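Long-range contact in CD180 antigen (Mus musculus, PDB 3T6Q), which may cooperate with MD-1 and TLR4 to mediate the innate immune response of B cells to bacterial lipopolysaccharide, leading to NF-kappa-B activation: residues S365-S376 with L389-P400. Sequence-based numbering, arbitrary orientation.
With NAG (2-acetamido-2-deoxy-beta-D-glucopyranose), chain T.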
ATOM      1  N   SER A 365     -42.499  -0.265  38.260  1.00 21.31           N
ATOM      2  CA  SER A 365     -43.718  -0.879  38.855  1.00 22.88           C
ATOM      3  C   SER A 365     -45.033  -0.550  38.110  1.00 24.52           C
ATOM      4  O   SER A 365     -46.086  -1.142  38.404  1.00 21.35           O
ATOM      5  CB  SER A 365     -43.882  -0.408  40.300  1.00 24.41           C
ATOM      6  OG  SER A 365     -44.323   0.949  40.358  1.00 24.59           O
ATOM      7  N   ASP A 366     -44.994   0.381  37.158  1.00 23.56           N
ATOM      8  CA  ASP A 366     -46.246   0.807  36.485  1.00 23.25           C
ATOM      9  C   ASP A 366     -45.936   1.482  35.143  1.00 22.86           C
ATOM     10  O   ASP A 366     -45.625   2.671  35.096  1.00 26.26           O
ATOM     11  CB  ASP A 366     -47.023   1.732  37.449  1.00 22.42           C
ATOM     12  CG  ASP A 366     -48.428   2.120  36.963  1.00 34.80           C
ATOM     13  OD1 ASP A 366     -48.777   1.933  35.780  1.00 33.55           O
ATOM     14  OD2 ASP A 366     -49.189   2.668  37.807  1.00 36.57           O
ATOM     15  N   CYS A 367     -46.037   0.723  34.059  1.00 22.61           N
ATOM     16  CA  CYS A 367     -45.715   1.236  32.720  1.00 23.04           C
ATOM     17  C   CYS A 367     -47.023   1.096  31.934  1.00 24.87           C
ATOM     18  O   CYS A 367     -47.822   0.218  32.280  1.00 22.59           O
ATOM     19  CB  CYS A 367     -44.593   0.366  32.096  1.00 23.84           C
ATOM     20  SG  CYS A 367     -43.689   1.145  30.705  1.00 35.05           S
ATOM     21  N   CYS A 368     -47.294   1.938  30.918  1.00 20.93           N
ATOM     22  CA  CYS A 368     -46.402   2.985  30.437  1.00 20.94           C
ATOM     23  C   CYS A 368     -47.114   4.330  30.261  1.00 20.47           C
ATOM     24  O   CYS A 368     -46.596   5.183  29.559  1.00 18.04           O
ATOM     25  CB  CYS A 368     -45.791   2.570  29.095  1.00 27.08           C
ATOM     26  SG  CYS A 368     -44.968   0.944  29.107  1.00 28.92           S
ATOM     27  N   ASN A 369     -48.302   4.506  30.868  1.00 19.06           N
ATOM     28  CA  ASN A 369     -49.039   5.765  30.777  1.00 19.83           C
ATOM     29  C   ASN A 369     -48.342   6.977  31.335  1.00 19.14           C
ATOM     30  O   ASN A 369     -48.384   8.040  30.719  1.00 21.24           O
ATOM     31  CB  ASN A 369     -50.418   5.614  31.427  1.00 21.35           C
ATOM     32  CG  ASN A 369     -51.198   4.503  30.772  1.00 23.09           C
ATOM     33  OD1 ASN A 369     -51.346   4.515  29.525  1.00 24.62           O
ATOM     34  ND2 ASN A 369     -51.632   3.504  31.564  1.00 26.03           N
ATOM     35  N   LEU A 370     -47.677   6.845  32.482  1.00 18.07           N
ATOM     36  CA  LEU A 370     -46.983   8.005  33.003  1.00 20.57           C
ATOM     37  C   LEU A 370     -45.773   8.355  32.118  1.00 20.31           C
ATOM     38  O   LEU A 370     -45.476   9.533  31.860  1.00 19.84           O
ATOM     39  CB  LEU A 370     -46.490   7.724  34.443  1.00 22.21           C
ATOM     40  CG  LEU A 370     -47.468   7.317  35.567  1.00 34.10           C
ATOM     41  CD1 LEU A 370     -46.992   7.700  36.960  1.00 29.72           C
ATOM     42  CD2 LEU A 370     -48.870   7.837  35.377  1.00 31.85           C
ATOM     43  N   GLN A 371     -45.033   7.318  31.717  1.00 18.23           N
ATOM     44  CA  GLN A 371     -43.777   7.495  30.978  1.00 17.99           C
ATOM     45  C   GLN A 371     -43.978   8.065  29.584  1.00 18.51           C
ATOM     46  O   GLN A 371     -43.186   8.895  29.121  1.00 19.05           O
ATOM     47  CB  GLN A 371     -43.015   6.158  30.908  1.00 19.07           C
ATOM     48  CG  GLN A 371     -42.603   5.626  32.299  1.00 18.95           C
ATOM     49  CD  GLN A 371     -43.681   4.799  32.999  1.00 22.84           C
ATOM     50  OE1 GLN A 371     -44.829   4.751  32.567  1.00 21.37           O
ATOM     51  NE2 GLN A 371     -43.305   4.143  34.097  1.00 22.28           N
ATOM     52  N   LEU A 372     -45.042   7.619  28.938  1.00 16.87           N
ATOM     53  CA  LEU A 372     -45.380   8.012  27.565  1.00 20.33           C
ATOM     54  C   LEU A 372     -46.540   9.027  27.508  1.00 19.71           C
ATOM     55  O   LEU A 372     -47.235   9.121  26.484  1.00 19.74           O
ATOM     56  CB  LEU A 372     -45.772   6.772  26.771  1.00 21.89           C
ATOM     57  CG  LEU A 372     -44.749   5.607  26.775  1.00 23.81           C
ATOM     58  CD1 LEU A 372     -45.381   4.415  26.081  1.00 28.08           C
ATOM     59  CD2 LEU A 372     -43.442   6.014  26.138  1.00 27.14           C
ATOM     60  N   ARG A 373     -46.758   9.738  28.615  1.00 18.53           N
ATOM     61  CA  ARG A 373     -47.850  10.730  28.715  1.00 21.61           C
ATOM     62  C   ARG A 373     -47.860  11.658  27.494  1.00 19.65           C
ATOM     63  O   ARG A 373     -46.822  12.210  27.119  1.00 18.47           O
ATOM     64  CB  ARG A 373     -47.703  11.553  30.005  1.00 22.87           C
ATOM     65  CG  ARG A 373     -48.781  12.608  30.232  1.00 25.48           C
ATOM     66  CD  ARG A 373     -48.576  13.325  31.566  1.00 26.18           C
ATOM     67  NE  ARG A 373     -48.975  12.437  32.643  1.00 32.26           N
ATOM     68  CZ  ARG A 373     -48.735  12.682  33.934  1.00 35.49           C
ATOM     69  NH1 ARG A 373     -49.138  11.814  34.854  1.00 32.21           N
ATOM     70  NH2 ARG A 373     -48.113  13.810  34.299  1.00 28.39           N
ATOM     71  N   ASN A 374     -49.026  11.797  26.882  1.00 20.09           N
ATOM     72  CA  ASN A 374     -49.267  12.744  25.767  1.00 23.78           C
ATOM     73  C   ASN A 374     -48.703  12.313  24.414  1.00 23.97           C
ATOM     74  O   ASN A 374     -48.720  13.102  23.476  1.00 21.98           O
ATOM     75  CB  ASN A 374     -48.770  14.179  26.103  1.00 24.45           C
ATOM     76  CG  ASN A 374     -49.651  15.264  25.478  1.00 26.84           C
ATOM     77  OD1 ASN A 374     -50.846  15.072  25.335  1.00 27.56           O
ATOM     78  ND2 ASN A 374     -49.064  16.381  25.092  1.00 31.22           N
ATOM     79  N   LEU A 375     -48.160  11.085  24.296  1.00 21.56           N
ATOM     80  CA  LEU A 375     -47.612  10.665  22.993  1.00 19.77           C
ATOM     81  C   LEU A 375     -48.723  10.099  22.108  1.00 20.68           C
ATOM     82  O   LEU A 375     -48.672   8.949  21.667  1.00 18.50           O
ATOM     83  CB  LEU A 375     -46.409   9.690  23.170  1.00 18.60           C
ATOM     84  CG  LEU A 375     -45.198  10.299  23.912  1.00 16.72           C
ATOM     85  CD1 LEU A 375     -44.134   9.212  23.991  1.00 17.56           C
ATOM     86  CD2 LEU A 375     -44.608  11.454  23.125  1.00 20.24           C
ATOM     87  N   SER A 376     -49.744  10.917  21.829  1.00 22.52           N
ATOM     88  CA  SER A 376     -51.000  10.399  21.292  1.00 18.85           C
ATOM     89  C   SER A 376     -50.885   9.956  19.823  1.00 19.80           C
ATOM     90  O   SER A 376     -51.743   9.225  19.320  1.00 23.49           O
ATOM     91  CB  SER A 376     -52.092  11.495  21.487  1.00 21.77           C
ATOM     92  OG  SER A 376     -51.838  12.528  20.550  1.00 30.22           O
ATOM     93  N   LEU A 389     -40.876  -4.784  33.476  1.00 18.04           N
ATOM     94  CA  LEU A 389     -41.917  -3.794  33.442  1.00 17.73           C
ATOM     95  C   LEU A 389     -43.203  -4.440  33.976  1.00 20.40           C
ATOM     96  O   LEU A 389     -43.600  -5.544  33.527  1.00 23.40           O
ATOM     97  CB  LEU A 389     -42.157  -3.329  31.979  1.00 17.95           C
ATOM     98  CG  LEU A 389     -40.900  -2.863  31.221  1.00 16.62           C
ATOM     99  CD1 LEU A 389     -41.285  -2.431  29.796  1.00 16.14           C
ATOM    100  CD2 LEU A 389     -40.220  -1.678  31.959  1.00 18.06           C
ATOM    101  N   SER A 390     -43.852  -3.756  34.905  1.00 21.58           N
ATOM    102  CA  SER A 390     -45.158  -4.205  35.415  1.00 21.40           C
ATOM    103  C   SER A 390     -46.205  -3.445  34.633  1.00 22.08           C
ATOM    104  O   SER A 390     -46.147  -2.211  34.564  1.00 21.64           O
ATOM    105  CB  SER A 390     -45.262  -3.867  36.897  1.00 20.75           C
ATOM    106  OG  SER A 390     -44.235  -4.532  37.618  1.00 27.91           O
ATOM    107  N   LEU A 391     -47.139  -4.170  34.037  1.00 20.10           N
ATOM    108  CA  LEU A 391     -48.199  -3.545  33.233  1.00 23.84           C
ATOM    109  C   LEU A 391     -49.566  -3.830  33.867  1.00 23.96           C
ATOM    110  O   LEU A 391     -49.921  -4.995  34.093  1.00 26.38           O
ATOM    111  CB  LEU A 391     -48.185  -4.048  31.779  1.00 22.14           C
ATOM    112  CG  LEU A 391     -46.855  -4.169  31.039  1.00 24.87           C
ATOM    113  CD1 LEU A 391     -47.092  -4.759  29.656  1.00 25.34           C
ATOM    114  CD2 LEU A 391     -46.187  -2.810  30.914  1.00 22.27           C
ATOM    115  N   LYS A 392     -50.316  -2.770  34.155  1.00 22.03           N
ATOM    116  CA  LYS A 392     -51.718  -2.919  34.563  1.00 23.42           C
ATOM    117  C   LYS A 392     -52.653  -2.879  33.321  1.00 22.84           C
ATOM    118  O   LYS A 392     -52.193  -2.687  32.204  1.00 19.37           O
ATOM    119  CB  LYS A 392     -52.095  -1.855  35.586  1.00 24.07           C
ATOM    120  CG  LYS A 392     -51.312  -1.935  36.906  1.00 31.90           C
ATOM    121  CD  LYS A 392     -51.395  -0.620  37.681  1.00 34.95           C
ATOM    122  CE  LYS A 392     -50.302  -0.492  38.751  1.00 38.40           C
ATOM    123  NZ  LYS A 392     -50.365  -1.579  39.775  1.00 39.73           N
ATOM    124  N   THR A 393     -53.962  -3.065  33.524  1.00 22.02           N
ATOM    125  CA  THR A 393     -54.895  -3.009  32.404  1.00 22.79           C
ATOM    126  C   THR A 393     -54.781  -1.652  31.690  1.00 20.54           C
ATOM    127  O   THR A 393     -54.592  -0.628  32.328  1.00 23.86           O
ATOM    128  CB  THR A 393     -56.337  -3.288  32.896  1.00 22.38           C
ATOM    129  OG1 THR A 393     -56.473  -4.701  33.108  1.00 23.34           O
ATOM    130  CG2 THR A 393     -57.374  -2.849  31.833  1.00 23.32           C
ATOM    131  N   GLU A 394     -54.857  -1.666  30.365  1.00 22.43           N
ATOM    132  CA  GLU A 394     -54.734  -0.442  29.555  1.00 23.72           C
ATOM    133  C   GLU A 394     -53.441   0.338  29.837  1.00 22.64           C
ATOM    134  O   GLU A 394     -53.446   1.537  30.137  1.00 20.03           O
ATOM    135  CB  GLU A 394     -55.956   0.456  29.683  1.00 29.27           C
ATOM    136  CG  GLU A 394     -56.189   1.207  28.387  1.00 38.84           C
ATOM    137  CD  GLU A 394     -57.416   2.089  28.452  1.00 52.93           C
ATOM    138  OE1 GLU A 394     -57.875   2.540  27.379  1.00 53.59           O
ATOM    139  OE2 GLU A 394     -57.893   2.336  29.579  1.00 49.06           O
ATOM    140  N   ALA A 395     -52.342  -0.398  29.725  1.00 22.01           N
ATOM    141  CA  ALA A 395     -51.013   0.101  29.974  1.00 21.00           C
ATOM    142  C   ALA A 395     -50.532   1.097  28.904  1.00 22.58           C
ATOM    143  O   ALA A 395     -49.538   1.766  29.113  1.00 19.56           O
ATOM    144  CB  ALA A 395     -50.057  -1.093  30.098  1.00 19.76           C
ATOM    145  N   PHE A 396     -51.252   1.206  27.774  1.00 18.94           N
ATOM    146  CA  PHE A 396     -50.831   2.007  26.647  1.00 18.59           C
ATOM    147  C   PHE A 396     -51.957   2.979  26.238  1.00 20.15           C
ATOM    148  O   PHE A 396     -52.085   3.341  25.078  1.00 20.51           O
ATOM    149  CB  PHE A 396     -50.342   1.095  25.498  1.00 19.23           C
ATOM    150  CG  PHE A 396     -49.142   0.236  25.886  1.00 22.01           C
ATOM    151  CD1 PHE A 396     -47.844   0.753  25.805  1.00 21.25           C
ATOM    152  CD2 PHE A 396     -49.315  -1.061  26.381  1.00 18.02           C
ATOM    153  CE1 PHE A 396     -46.737  -0.025  26.190  1.00 22.23           C
ATOM    154  CE2 PHE A 396     -48.236  -1.831  26.771  1.00 20.64           C
ATOM    155  CZ  PHE A 396     -46.931  -1.322  26.677  1.00 18.35           C
ATOM    156  N   LYS A 397     -52.723   3.432  27.230  1.00 23.48           N
ATOM    157  CA  LYS A 397     -53.838   4.358  26.999  1.00 25.93           C
ATOM    158  C   LYS A 397     -53.322   5.654  26.385  1.00 25.99           C
ATOM    159  O   LYS A 397     -53.991   6.235  25.543  1.00 23.53           O
ATOM    160  CB  LYS A 397     -54.566   4.653  28.311  1.00 27.63           C
ATOM    161  CG  LYS A 397     -55.837   5.467  28.079  1.00 32.71           C
ATOM    162  CD  LYS A 397     -56.458   5.955  29.376  1.00 39.85           C
ATOM    163  CE  LYS A 397     -55.863   7.306  29.739  1.00 50.15           C
ATOM    164  NZ  LYS A 397     -56.752   8.076  30.645  1.00 58.82           N
ATOM    165  N   GLU A 398     -52.124   6.089  26.785  1.00 21.88           N
ATOM    166  CA  GLU A 398     -51.492   7.285  26.195  1.00 24.50           C
ATOM    167  C   GLU A 398     -51.089   7.191  24.715  1.00 25.79           C
ATOM    168  O   GLU A 398     -50.883   8.235  24.079  1.00 24.63           O
ATOM    169  CB  GLU A 398     -50.292   7.757  27.040  1.00 24.11           C
ATOM    170  CG  GLU A 398     -50.676   8.277  28.426  1.00 25.26           C
ATOM    171  CD  GLU A 398     -51.574   9.530  28.398  1.00 29.84           C
ATOM    172  OE1 GLU A 398     -52.623   9.520  29.064  1.00 31.74           O
ATOM    173  OE2 GLU A 398     -51.239  10.532  27.721  1.00 26.32           O
ATOM    174  N   CYS A 399     -51.034   5.969  24.158  0.50 23.13           N
ATOM    175  CA  CYS A 399     -50.692   5.757  22.752  0.50 22.45           C
ATOM    176  C   CYS A 399     -51.649   4.852  22.035  0.50 24.67           C
ATOM    177  O   CYS A 399     -51.247   3.771  21.568  0.50 23.54           O
ATOM    178  CB  CYS A 399     -49.314   5.142  22.586  0.50 22.28           C
ATOM    179  SG  CYS A 399     -48.091   5.964  23.599  0.50 20.92           S
ATOM    180  N   PRO A 400     -52.895   5.295  21.893  1.00 25.59           N
ATOM    181  CA  PRO A 400     -53.929   4.441  21.286  1.00 28.37           C
ATOM    182  C   PRO A 400     -53.707   4.072  19.824  1.00 27.47           C
ATOM    183  O   PRO A 400     -54.315   3.115  19.361  1.00 28.75           O
ATOM    184  CB  PRO A 400     -55.220   5.273  21.443  1.00 28.14           C
ATOM    185  CG  PRO A 400     -54.767   6.683  21.567  1.00 31.01           C
ATOM    186  CD  PRO A 400     -53.387   6.674  22.158  1.00 26.46           C
TER
HETATM  187  C1  NAG T 704     -49.879  17.448  24.526  1.00 37.25           C
HETATM  188  C2  NAG T 704     -49.192  18.795  24.787  1.00 37.13           C
HETATM  189  C3  NAG T 704     -50.018  19.965  24.243  1.00 38.80           C
HETATM  190  C4  NAG T 704     -50.476  19.704  22.800  1.00 42.83           C
HETATM  191  C5  NAG T 704     -51.138  18.326  22.638  1.00 38.73           C
HETATM  192  C6  NAG T 704     -51.346  18.002  21.155  1.00 35.43           C
HETATM  193  C7  NAG T 704     -47.858  19.438  26.754  1.00 31.26           C
HETATM  194  C8  NAG T 704     -47.844  19.603  28.235  1.00 28.81           C
HETATM  195  N2  NAG T 704     -49.010  18.993  26.226  1.00 39.39           N
HETATM  196  O3  NAG T 704     -49.180  21.110  24.289  1.00 38.78           O
HETATM  197  O4  NAG T 704     -51.315  20.752  22.304  1.00 50.87           O
HETATM  198  O5  NAG T 704     -50.299  17.290  23.172  1.00 36.23           O
HETATM  199  O6  NAG T 704     -51.900  16.695  21.107  1.00 43.17           O
HETATM  200  O7  NAG T 704     -46.851  19.707  26.094  1.00 35.76           O
HETATM  201  O   HOH W   1     -49.728  -0.090  33.832  1.00 23.51           O
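Asn369 and Glu398 carry the polar side of this contact between the convex loops of two consecutive leucine-rich repeats, LRR 12 and LRR 13, in the solenoid. The Asn369 amide points its polar end at the backbone of 394-398. Its ND2 donates to Glu394 O at 3.0 Å, with that oxygen close to the amide plane. Its OD1 accepts from Glu398 N at 3.3 Å and, weakly, from Lys397 N. Both ends of the amide are therefore held, which fixes its flip.

Glu398 reaches the other way. With CG anti to its own carbonyl carbon (chi1 -66°), CG rests on Asn369 O; the bend at chi2 (-63°) then swings the carboxylate toward Asn374 N. The Arg373 side chain runs alongside, but its guanidinium does not touch the carboxylate.

On the buried side, Cys367 and Cys368 form a vicinal disulfide across a cis peptide bond. Cys368 SG meets Phe396 CE1 obliquely at 3.5 Å, while Leu372 CD1 comes to the ring edge. Leu391 CD2 packs on Cys367 CB. Cys368 N donates a hydrogen bond to Ala395 O.

Asn374 carries the N-linked NAG on ND2, which also hydrogen-bonds to Glu347 O. Its backbone N meets Glu398 OE2 on the anti side, somewhat out of the carboxylate plane, at 2.7 Å and nearly straight at 170°.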